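Local coordinates for PixA inclusion body protein (Burkholderia cenocepacia, PDB 4LZK) that is of unknown function but belongs to the PixA family of inclusion body proteins, at residues Ile20-Val25 with Leu53-Gly58; Pro61-Ser66 with Lys75-Asp80; Ala108-Pro113 with Ser148-Ala153; Glu156-Ser161 with Trp182-Ala187. One frame throughout, in Å; residues are numbered along the deposited sequence.

Interaction 1 (Ile20-Val25 with Leu53-Gly58)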
loop_
_atom_site.group_PDB
_atom_site.type_symbol
_atom_site.label_atom_id
_atom_site.label_comp_id
_atom_site.label_asym_id
_atom_site.label_seq_id
_atom_site.Cartn_x
_atom_site.Cartn_y
_atom_site.Cartn_z
ATOM N N ILE C 20 20.989 -8.510 -2.651
ATOM C CA ILE C 20 19.872 -7.629 -2.806
ATOM C C ILE C 20 20.410 -6.236 -3.145
ATOM O O ILE C 20 21.299 -5.748 -2.534
ATOM C CB ILE C 20 19.148 -7.530 -1.478
ATOM C CG1 ILE C 20 18.701 -8.935 -1.062
ATOM C CG2 ILE C 20 17.956 -6.613 -1.646
ATOM C CD1 ILE C 20 18.402 -8.961 0.439
ATOM N N GLN C 21 19.903 -5.656 -4.194
ATOM C CA GLN C 21 20.258 -4.321 -4.510
ATOM C C GLN C 21 19.225 -3.358 -3.968
ATOM O O GLN C 21 18.004 -3.539 -4.161
ATOM C CB GLN C 21 20.318 -4.184 -6.047
ATOM C CG GLN C 21 21.297 -5.072 -6.804
ATOM C CD GLN C 21 20.878 -5.167 -8.291
ATOM O OE1 GLN C 21 19.770 -5.676 -8.620
ATOM N NE2 GLN C 21 21.729 -4.743 -9.155
ATOM N N ILE C 22 19.700 -2.256 -3.366
ATOM C CA ILE C 22 18.794 -1.349 -2.778
ATOM C C ILE C 22 19.078 0.027 -3.385
ATOM O O ILE C 22 20.211 0.375 -3.455
ATOM C CB ILE C 22 18.907 -1.286 -1.212
ATOM C CG1 ILE C 22 18.657 -2.634 -0.524
ATOM C CG2 ILE C 22 17.999 -0.212 -0.665
ATOM C CD1 ILE C 22 19.097 -2.601 0.947
ATOM N N LEU C 23 18.040 0.767 -3.801
ATOM C CA LEU C 23 18.170 2.113 -4.324
ATOM C C LEU C 23 17.379 3.092 -3.487
ATOM O O LEU C 23 16.116 2.990 -3.327
ATOM C CB LEU C 23 17.802 2.184 -5.825
ATOM C CG LEU C 23 18.129 3.515 -6.522
ATOM C CD1 LEU C 23 19.641 3.713 -6.602
ATOM C CD2 LEU C 23 17.455 3.531 -7.883
ATOM N N ALA C 24 18.057 4.106 -2.984
ATOM C CA ALA C 24 17.386 5.186 -2.334
ATOM C C ALA C 24 17.256 6.318 -3.330
ATOM O O ALA C 24 18.221 6.713 -3.908
ATOM C CB ALA C 24 18.093 5.680 -1.033
ATOM N N VAL C 25 16.019 6.779 -3.504
ATOM C CA VAL C 25 15.686 7.856 -4.432
ATOM C C VAL C 25 15.182 9.060 -3.654
ATOM O O VAL C 25 14.123 8.997 -3.063
ATOM C CB VAL C 25 14.663 7.393 -5.469
ATOM C CG1 VAL C 25 14.246 8.554 -6.421
ATOM C CG2 VAL C 25 15.223 6.189 -6.231
ATOM N N LEU C 53 11.952 10.734 0.817
ATOM C CA LEU C 53 12.626 9.890 -0.096
ATOM C C LEU C 53 11.856 8.611 -0.282
ATOM O O LEU C 53 10.851 8.401 0.377
ATOM C CB LEU C 53 14.070 9.624 0.377
ATOM C CG LEU C 53 14.148 8.813 1.693
ATOM C CD1 LEU C 53 15.090 7.643 1.479
ATOM C CD2 LEU C 53 14.664 9.713 2.773
ATOM N N PHE C 54 12.318 7.752 -1.167
ATOM C CA PHE C 54 11.688 6.461 -1.441
ATOM C C PHE C 54 12.827 5.404 -1.448
ATOM O O PHE C 54 13.940 5.704 -1.884
ATOM C CB PHE C 54 11.062 6.523 -2.798
ATOM C CG PHE C 54 10.144 7.685 -3.002
ATOM C CD1 PHE C 54 8.848 7.646 -2.530
ATOM C CD2 PHE C 54 10.554 8.811 -3.681
ATOM C CE1 PHE C 54 7.964 8.714 -2.736
ATOM C CE2 PHE C 54 9.667 9.896 -3.896
ATOM C CZ PHE C 54 8.376 9.830 -3.425
HETATM N N MSE C 55 12.574 4.212 -1.000
HETATM C CA MSE C 55 13.629 3.146 -1.035
HETATM C C MSE C 55 13.021 1.940 -1.746
HETATM O O MSE C 55 11.891 1.615 -1.513
HETATM C CB MSE C 55 14.074 2.757 0.345
HETATM C CG MSE C 55 15.019 3.788 0.972
HETATM SE SE MSE C 55 15.718 3.272 2.735
HETATM C CE MSE C 55 17.129 2.160 2.098
ATOM N N LEU C 56 13.767 1.359 -2.652
ATOM C CA LEU C 56 13.345 0.214 -3.449
ATOM C C LEU C 56 14.384 -0.881 -3.306
ATOM O O LEU C 56 15.603 -0.569 -3.099
ATOM C CB LEU C 56 13.331 0.656 -4.874
ATOM C CG LEU C 56 12.393 1.865 -5.152
ATOM C CD1 LEU C 56 12.577 2.213 -6.580
ATOM C CD2 LEU C 56 10.935 1.658 -4.832
ATOM N N ASN C 57 13.974 -2.123 -3.453
ATOM C CA ASN C 57 14.902 -3.220 -3.430
ATOM C C ASN C 57 14.433 -4.325 -4.390
ATOM O O ASN C 57 13.252 -4.461 -4.700
ATOM C CB ASN C 57 15.102 -3.786 -1.995
ATOM C CG ASN C 57 13.852 -4.381 -1.457
ATOM O OD1 ASN C 57 13.029 -3.664 -0.931
ATOM N ND2 ASN C 57 13.614 -5.689 -1.745
ATOM N N GLY C 58 15.361 -5.061 -4.931
ATOM C CA GLY C 58 15.001 -6.150 -5.836
ATOM C C GLY C 58 14.438 -7.337 -5.088
ATOM O O GLY C 58 14.632 -7.519 -3.891
#
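With chi1 of -59°, Ile22 sets CG1 beside its backbone N and swings CG2 to the neighbouring strand, while the tail of Met55 (a selenomethionine) bends at chi3 (82°) to bring CE within 3.7 Å of Ile22 CG2. The contact is an antiparallel pairing in a beta sandwich, joining strand 53-57, outermost in its sheet within this chain, to strand 19-26. Its backbone bonds come in pairs: Leu23 and Leu56 exchange N-H and C=O, with Leu23 N 2.9 Å from Leu56 O, and Val25 and Phe54 do the same. The bond from Val25 N to Phe54 O is short at 2.8 Å and almost straight (175°). At the far end Gly58 N reaches Gln21 O over 3.1 Å, just past the strand. On the inner face Ala24 CB lies 4.1 Å from Met55 CG, and Ile22, Ala24 and Met55 pack onto strands 72-76 and 172-186 of the facing sheet, where Trp180 and Trp182 meet Met55. The other face carries Leu23, Val25, Phe54 and Leu56; there Val25 and Leu56 pack reciprocally on Leu56 and Val25 of the second subunit, which covers part of this face. Asn57 turns its amide forward, toward the strand's end: OD1 bonds to Ser65 OG, and ND2 donates to Gly58 O at 3.0 Å, approaching from above the carbonyl plane.

Interaction 2 (Pro61-Ser66 with Lys75-Asp80)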
loop_
_atom_site.group_PDB
_atom_site.type_symbol
_atom_site.label_atom_id
_atom_site.label_comp_id
_atom_site.label_asym_id
_atom_site.label_seq_id
_atom_site.Cartn_x
_atom_site.Cartn_y
_atom_site.Cartn_z
ATOM N N PRO C 61 13.947 -14.713 -2.705
ATOM C CA PRO C 61 13.134 -15.525 -1.766
ATOM C C PRO C 61 13.424 -15.181 -0.310
ATOM O O PRO C 61 14.571 -15.102 0.073
ATOM C CB PRO C 61 13.523 -16.972 -2.108
ATOM C CG PRO C 61 14.043 -16.879 -3.518
ATOM C CD PRO C 61 14.764 -15.554 -3.596
ATOM N N GLY C 62 12.396 -14.875 0.463
ATOM C CA GLY C 62 12.533 -14.568 1.859
ATOM C C GLY C 62 12.893 -13.100 2.103
ATOM O O GLY C 62 13.201 -12.703 3.219
ATOM N N VAL C 63 12.859 -12.289 1.052
ATOM C CA VAL C 63 13.116 -10.900 1.170
ATOM C C VAL C 63 11.784 -10.140 0.928
ATOM O O VAL C 63 11.112 -10.430 -0.005
ATOM C CB VAL C 63 14.152 -10.500 0.114
ATOM C CG1 VAL C 63 14.341 -9.014 0.121
ATOM C CG2 VAL C 63 15.451 -11.216 0.387
ATOM N N SER C 64 11.406 -9.200 1.776
ATOM C CA SER C 64 10.196 -8.356 1.506
ATOM C C SER C 64 10.505 -6.963 1.972
ATOM O O SER C 64 11.453 -6.741 2.707
ATOM C CB SER C 64 8.976 -8.882 2.250
ATOM O OG SER C 64 9.138 -8.799 3.687
ATOM N N SER C 65 9.690 -6.021 1.565
ATOM C CA SER C 65 9.844 -4.649 2.039
ATOM C C SER C 65 8.594 -3.891 1.745
ATOM O O SER C 65 7.676 -4.419 1.097
ATOM C CB SER C 65 11.010 -3.973 1.325
ATOM O OG SER C 65 10.619 -3.691 -0.020
ATOM N N SER C 66 8.578 -2.642 2.192
ATOM C CA SER C 66 7.471 -1.698 1.928
ATOM C C SER C 66 7.886 -0.866 0.739
ATOM O O SER C 66 8.284 0.311 0.894
ATOM C CB SER C 66 7.280 -0.743 3.139
ATOM O OG SER C 66 7.063 -1.450 4.378
ATOM N N LYS C 75 12.957 -6.864 5.141
ATOM C CA LYS C 75 13.075 -8.110 5.917
ATOM C C LYS C 75 13.792 -9.080 5.085
ATOM O O LYS C 75 13.377 -9.351 3.985
ATOM C CB LYS C 75 11.729 -8.673 6.284
ATOM C CG LYS C 75 11.028 -7.839 7.307
ATOM C CD LYS C 75 9.572 -8.067 7.222
ATOM C CE LYS C 75 8.862 -7.805 8.527
ATOM N NZ LYS C 75 8.842 -9.089 9.304
ATOM N N LEU C 76 14.876 -9.639 5.586
ATOM C CA LEU C 76 15.622 -10.563 4.767
ATOM C C LEU C 76 16.242 -11.734 5.606
ATOM O O LEU C 76 15.930 -11.876 6.768
ATOM C CB LEU C 76 16.653 -9.799 3.940
ATOM C CG LEU C 76 18.003 -9.365 4.556
ATOM C CD1 LEU C 76 18.676 -8.236 3.744
ATOM C CD2 LEU C 76 17.984 -8.978 5.973
ATOM N N ASN C 77 17.036 -12.564 4.979
ATOM C CA ASN C 77 17.657 -13.722 5.641
ATOM C C ASN C 77 19.062 -13.412 6.156
ATOM O O ASN C 77 19.848 -12.792 5.433
ATOM C CB ASN C 77 17.692 -14.948 4.713
ATOM C CG ASN C 77 16.402 -15.147 3.947
ATOM O OD1 ASN C 77 15.494 -15.849 4.437
ATOM N ND2 ASN C 77 16.303 -14.519 2.708
ATOM N N VAL C 78 19.385 -13.810 7.398
ATOM C CA VAL C 78 20.789 -13.830 7.769
ATOM C C VAL C 78 21.615 -14.503 6.657
ATOM O O VAL C 78 21.281 -15.594 6.189
ATOM C CB VAL C 78 20.990 -14.571 9.104
ATOM C CG1 VAL C 78 22.468 -14.782 9.404
ATOM C CG2 VAL C 78 20.284 -13.852 10.176
ATOM N N GLY C 79 22.713 -13.922 6.264
ATOM C CA GLY C 79 23.447 -14.394 5.120
ATOM C C GLY C 79 23.342 -13.528 3.866
ATOM O O GLY C 79 24.263 -13.493 3.081
ATOM N N ASP C 80 22.203 -12.853 3.666
ATOM C CA ASP C 80 21.951 -12.070 2.477
ATOM C C ASP C 80 22.882 -10.871 2.474
ATOM O O ASP C 80 23.066 -10.199 3.507
ATOM C CB ASP C 80 20.493 -11.611 2.418
ATOM C CG ASP C 80 19.491 -12.818 2.170
ATOM O OD1 ASP C 80 20.006 -13.976 1.936
ATOM O OD2 ASP C 80 18.235 -12.609 2.262
#
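Ser64 and Lys75 form the backbone part of the contact, a single antiparallel hydrogen-bonded bridge between the loop after strand 53-57 and the end of strand 72-76. Ser64 N donates to Lys75 O over 3.0 Å, and Lys75 N returns a bond of 2.9 Å to Ser64 O. Next to it Val63 CA comes 3.2 Å from Lys75 O in a CA-H...O contact that flanks the bridge. The side-chain hydrogen bonds gather round Asn77. Its chi1 of -43° turns the amide to the loop, where ND2 meets Pro61 O at 3.2 Å on a lone pair in the carbonyl plane. ND2 also donates to the syn lone pair of Asp80 OD2, 2.8 Å away, whereas Asn77 N reaches the same oxygen from above the carboxylate plane. The two bonds to OD2, with Asp80 N to Asn77 O, tie together the ends of the type II turn. Apolar contacts are few: Val63 and Leu76 lie side by side, with Val63 CG2 4.0 Å from Leu76 CB. The same methyl also lies against the carboxylate, 3.6 Å from Asp80 OD2. Ser64 OG lies over the aliphatic stem of Lys75 but bonds to Gln183 of the third subunit, and Asn77 OD1 bonds to its Ser106. With two N-H donors on OD2 and Gln18 N on OD1, the buried carboxylate of Asp80 is probably stabilised in its ionised form.

Interaction 3 (Ala108-Pro113 with Ser148-Ala153)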
loop_
_atom_site.group_PDB
_atom_site.type_symbol
_atom_site.label_atom_id
_atom_site.label_comp_id
_atom_site.label_asym_id
_atom_site.label_seq_id
_atom_site.Cartn_x
_atom_site.Cartn_y
_atom_site.Cartn_z
ATOM N N ALA C 108 19.654 -4.082 17.108
ATOM C CA ALA C 108 20.735 -5.077 17.018
ATOM C C ALA C 108 21.666 -4.715 15.835
ATOM O O ALA C 108 21.223 -4.070 14.866
ATOM C CB ALA C 108 20.131 -6.476 16.795
ATOM N N GLN C 109 22.915 -5.169 15.866
ATOM C CA GLN C 109 23.789 -4.992 14.665
ATOM C C GLN C 109 23.449 -6.123 13.715
ATOM O O GLN C 109 24.192 -7.066 13.590
ATOM C CB GLN C 109 25.297 -4.976 15.041
ATOM C CG GLN C 109 26.195 -4.296 14.013
ATOM C CD GLN C 109 27.682 -4.531 14.195
ATOM O OE1 GLN C 109 28.092 -5.650 14.517
ATOM N NE2 GLN C 109 28.516 -3.500 13.900
ATOM N N VAL C 110 22.292 -6.058 13.066
ATOM C CA VAL C 110 21.935 -7.019 12.099
ATOM C C VAL C 110 22.924 -7.013 10.898
ATOM O O VAL C 110 23.341 -8.004 10.458
ATOM C CB VAL C 110 20.555 -6.654 11.549
ATOM C CG1 VAL C 110 20.194 -7.474 10.328
ATOM C CG2 VAL C 110 19.514 -6.817 12.669
ATOM N N PHE C 111 23.314 -5.866 10.443
ATOM C CA PHE C 111 24.199 -5.777 9.286
ATOM C C PHE C 111 25.622 -5.515 9.810
ATOM O O PHE C 111 25.844 -4.753 10.785
ATOM C CB PHE C 111 23.800 -4.644 8.359
ATOM C CG PHE C 111 22.540 -4.947 7.581
ATOM C CD1 PHE C 111 22.564 -5.785 6.508
ATOM C CD2 PHE C 111 21.341 -4.448 8.012
ATOM C CE1 PHE C 111 21.414 -6.127 5.847
ATOM C CE2 PHE C 111 20.170 -4.775 7.391
ATOM C CZ PHE C 111 20.208 -5.601 6.268
ATOM N N ALA C 112 26.585 -6.025 9.039
ATOM C CA ALA C 112 27.981 -5.692 9.263
ATOM C C ALA C 112 28.134 -4.243 8.936
ATOM O O ALA C 112 27.212 -3.694 8.302
ATOM C CB ALA C 112 28.838 -6.492 8.385
ATOM N N PRO C 113 29.179 -3.587 9.443
ATOM C CA PRO C 113 29.454 -2.215 9.008
ATOM C C PRO C 113 29.628 -2.214 7.444
ATOM O O PRO C 113 30.092 -3.209 6.858
ATOM C CB PRO C 113 30.783 -1.883 9.679
ATOM C CG PRO C 113 30.860 -2.794 10.843
ATOM C CD PRO C 113 30.092 -4.017 10.534
ATOM N N SER C 148 27.017 -4.485 2.433
ATOM C CA SER C 148 27.114 -5.177 3.691
ATOM C C SER C 148 26.519 -6.565 3.574
ATOM O O SER C 148 26.206 -7.028 2.505
ATOM C CB SER C 148 26.418 -4.340 4.748
ATOM O OG SER C 148 26.524 -4.924 6.044
ATOM N N VAL C 149 26.349 -7.250 4.717
ATOM C CA VAL C 149 25.742 -8.557 4.740
ATOM C C VAL C 149 24.960 -8.604 6.070
ATOM O O VAL C 149 25.364 -7.983 7.057
ATOM C CB VAL C 149 26.813 -9.703 4.648
ATOM C CG1 VAL C 149 27.688 -9.781 5.921
ATOM C CG2 VAL C 149 26.155 -11.055 4.382
ATOM N N ALA C 150 23.826 -9.273 6.067
ATOM C CA ALA C 150 23.105 -9.519 7.310
ATOM C C ALA C 150 23.838 -10.617 8.074
ATOM O O ALA C 150 24.037 -11.693 7.514
ATOM C CB ALA C 150 21.665 -9.957 7.026
ATOM N N LYS C 151 24.174 -10.397 9.328
ATOM C CA LYS C 151 24.941 -11.404 10.056
ATOM C C LYS C 151 24.374 -11.749 11.404
ATOM O O LYS C 151 24.879 -12.685 12.036
ATOM C CB LYS C 151 26.429 -11.046 10.226
ATOM C CG LYS C 151 26.698 -9.640 10.626
ATOM C CD LYS C 151 26.530 -9.413 12.077
ATOM C CE LYS C 151 27.219 -8.105 12.517
ATOM N NZ LYS C 151 26.920 -8.002 13.989
ATOM N N SER C 152 23.396 -10.983 11.891
ATOM C CA SER C 152 22.731 -11.430 13.131
ATOM C C SER C 152 21.226 -11.264 12.994
ATOM O O SER C 152 20.755 -10.348 12.310
ATOM C CB SER C 152 23.261 -10.687 14.336
ATOM O OG SER C 152 24.704 -10.677 14.393
ATOM N N ALA C 153 20.449 -12.161 13.630
ATOM C CA ALA C 153 19.001 -12.058 13.580
ATOM C C ALA C 153 18.537 -10.926 14.448
ATOM O O ALA C 153 19.198 -10.608 15.449
ATOM C CB ALA C 153 18.335 -13.378 13.987
#
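Phe111 sends its ring alongside Ala150, CE1 lying 4.0 Å from Ala150 CB, while one ring face is covered near its rim by CG1 of the preceding Val110. Ala150 N and the carbonyl of Val149 approach this ring obliquely. The second flat group, the carboxamide of Gln109, is met at OE1 by Lys151 NZ over 2.7 Å, tilted 22° from its plane. The lysine chain turns at chi2 (81°) and then runs extended across the loop to Gln109, so that NZ also donates to Gln109 O at 2.9 Å, on a lone pair; two oxygens of one residue thus grip the ammonium group. Backbone bonds fix the loop between these groups. Lys151 N reaches Val110 O over 2.8 Å in a nearly straight bond, Ser152 N adds a weak one to the same oxygen, and Ala112 N donates to Val149 O. Ser148 OG gives its proton to Ala112 O at 2.7 Å from above the carbonyl plane. The loop between strands 96-105 and 115-120 is thereby pinned to the end of strand 142-149. Inside, Phe111 wedges between the two sheets, touching Val82 of strand 81-88, Leu76 of strand 72-76, Ala184 of strand 172-186 and Leu158 of strand 154-167.

Interaction 4 (Glu156-Ser161 with Trp182-Ala187)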
loop_
_atom_site.group_PDB
_atom_site.type_symbol
_atom_site.label_atom_id
_atom_site.label_comp_id
_atom_site.label_asym_id
_atom_site.label_seq_id
_atom_site.Cartn_x
_atom_site.Cartn_y
_atom_site.Cartn_z
ATOM N N GLU C 156 17.068 -3.865 13.093
ATOM C CA GLU C 156 18.039 -2.746 13.130
ATOM C C GLU C 156 17.462 -1.496 12.429
ATOM O O GLU C 156 16.842 -1.629 11.406
ATOM C CB GLU C 156 19.360 -3.127 12.456
ATOM C CG GLU C 156 20.465 -2.081 12.650
ATOM C CD GLU C 156 21.852 -2.475 12.072
ATOM O OE1 GLU C 156 21.984 -3.566 11.486
ATOM O OE2 GLU C 156 22.800 -1.652 12.278
ATOM N N TYR C 157 17.705 -0.343 12.996
ATOM C CA TYR C 157 17.524 0.901 12.289
ATOM C C TYR C 157 18.907 1.438 11.895
ATOM O O TYR C 157 19.759 1.515 12.727
ATOM C CB TYR C 157 16.720 1.933 13.096
ATOM C CG TYR C 157 15.408 1.418 13.706
ATOM C CD1 TYR C 157 14.799 0.220 13.272
ATOM C CD2 TYR C 157 14.762 2.117 14.722
ATOM C CE1 TYR C 157 13.631 -0.296 13.893
ATOM C CE2 TYR C 157 13.560 1.630 15.306
ATOM C CZ TYR C 157 13.014 0.421 14.921
ATOM O OH TYR C 157 11.804 -0.040 15.492
ATOM N N LEU C 158 19.064 1.817 10.623
ATOM C CA LEU C 158 20.263 2.374 10.032
ATOM C C LEU C 158 20.109 3.832 9.662
ATOM O O LEU C 158 19.028 4.237 9.180
ATOM C CB LEU C 158 20.507 1.605 8.752
ATOM C CG LEU C 158 20.637 0.135 9.148
ATOM C CD1 LEU C 158 19.614 -0.794 8.516
ATOM C CD2 LEU C 158 22.050 -0.303 8.968
ATOM N N ALA C 159 21.142 4.668 9.939
ATOM C CA ALA C 159 21.189 5.985 9.445
ATOM C C ALA C 159 22.045 6.066 8.207
ATOM O O ALA C 159 23.197 5.618 8.260
ATOM C CB ALA C 159 21.743 6.904 10.522
ATOM N N THR C 160 21.549 6.657 7.137
ATOM C CA THR C 160 22.341 6.831 5.902
ATOM C C THR C 160 22.509 8.345 5.696
ATOM O O THR C 160 21.497 9.075 5.593
ATOM C CB THR C 160 21.638 6.220 4.721
ATOM O OG1 THR C 160 21.476 4.773 4.932
ATOM C CG2 THR C 160 22.417 6.499 3.456
ATOM N N SER C 161 23.747 8.818 5.633
ATOM C CA SER C 161 24.051 10.209 5.449
ATOM C C SER C 161 24.506 10.464 3.991
ATOM O O SER C 161 25.166 9.632 3.384
ATOM C CB SER C 161 25.173 10.636 6.368
ATOM O OG SER C 161 24.794 10.403 7.696
ATOM N N TRP C 182 16.241 4.359 8.268
ATOM C CA TRP C 182 15.414 3.342 7.702
ATOM C C TRP C 182 15.509 2.106 8.562
ATOM O O TRP C 182 16.357 2.041 9.450
ATOM C CB TRP C 182 15.801 3.103 6.244
ATOM C CG TRP C 182 17.202 2.823 5.911
ATOM C CD1 TRP C 182 18.223 3.696 5.821
ATOM C CD2 TRP C 182 17.738 1.535 5.506
ATOM N NE1 TRP C 182 19.399 3.048 5.459
ATOM C CE2 TRP C 182 19.133 1.732 5.226
ATOM C CE3 TRP C 182 17.191 0.256 5.370
ATOM C CZ2 TRP C 182 19.961 0.717 4.858
ATOM C CZ3 TRP C 182 18.006 -0.770 4.993
ATOM C CH2 TRP C 182 19.406 -0.544 4.738
ATOM N N GLN C 183 14.689 1.116 8.297
ATOM C CA GLN C 183 14.529 -0.026 9.198
ATOM C C GLN C 183 14.627 -1.346 8.427
ATOM O O GLN C 183 14.157 -1.481 7.282
ATOM C CB GLN C 183 13.137 0.027 9.922
ATOM C CG GLN C 183 12.826 1.368 10.523
ATOM C CD GLN C 183 11.389 1.502 11.054
ATOM O OE1 GLN C 183 10.445 1.049 10.429
ATOM N NE2 GLN C 183 11.247 2.144 12.212
ATOM N N ALA C 184 15.281 -2.316 9.052
ATOM C CA ALA C 184 15.495 -3.593 8.443
ATOM C C ALA C 184 15.521 -4.678 9.574
ATOM O O ALA C 184 15.677 -4.341 10.759
ATOM C CB ALA C 184 16.780 -3.569 7.683
ATOM N N ALA C 185 15.288 -5.935 9.202
ATOM C CA ALA C 185 15.285 -7.081 10.079
ATOM C C ALA C 185 15.764 -8.293 9.292
ATOM O O ALA C 185 15.574 -8.412 8.090
ATOM C CB ALA C 185 13.896 -7.382 10.611
ATOM N N ALA C 186 16.378 -9.218 9.993
ATOM C CA ALA C 186 16.826 -10.435 9.399
ATOM C C ALA C 186 16.378 -11.579 10.256
ATOM O O ALA C 186 16.297 -11.419 11.480
ATOM C CB ALA C 186 18.363 -10.445 9.272
ATOM N N ALA C 187 16.067 -12.698 9.591
ATOM C CA ALA C 187 15.724 -13.952 10.241
ATOM C C ALA C 187 16.705 -15.044 9.813
ATOM O O ALA C 187 16.993 -15.872 10.702
ATOM C CB ALA C 187 14.326 -14.393 9.854
ATOM O OXT ALA C 187 17.170 -15.147 8.622
#
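Leu158 and Trp182 form the tight half of the contact. The indole, placed by chi1 of 53°, presents one face to the leucine, whose CD1 stands 3.8 Å from the centroid of the six-membered ring, only 10° off the ring normal, in a CH-pi contact. Leu158 CB covers the same ring system nearer the pyrrole, 3.8 Å from Trp182 CE2. At the edge, NE1 donates to Thr160 OG1 over 2.8 Å, almost in the ring plane, helping to fix the indole's rotation and satisfying its buried N-H. Ala184 CB, 4.1 Å from Leu158 CD1, extends this apolar patch. The opposite face buries less surface between the strands and is more polar. Gln183 lies alongside Tyr157, its CG 4.0 Å from the phenol centroid, with NE2 above the same ring near its rim; the amide and ring planes are 36° apart. The fourth subunit covers this face: Tyr157 OH bonds to Leu76 O of that subunit, while Gln183 OE1 bonds to Ser64 of that subunit and to Asn71 of its own chain. Paired backbone bonds run between the two halves, including Glu156 N to Ala184 O at 2.8 Å; the loose part is Ala185 to Ala187, which do not touch 156-161. Antiparallel pairing of strands 154-167 and 172-186 makes this a long beta hairpin, one face turned into the sandwich core, the other into a subunit interface.

How the interactions relate
Interactions 1 and 4 are buried strand pairings, one in each sheet, and they meet across the sandwich where Met55 SE packs 3.5 Å from Trp182 CB. Interactions 2 and 3 lie farther out or at strand ends, where loops are fastened, and rely more on polar side chains; interaction 2 is buried as well, while interaction 3 is only partly buried and no other subunit reaches it. Interactions 2 and 4 each touch all the others: Ile20 packs on Leu76, Gly79 and Asp80 probably bond to the backbone of Ala150, Leu76 N to Ala185 O, and Glu156 accepts from Phe111 N. Outer faces of interactions 1, 2 and 4 meet other subunits.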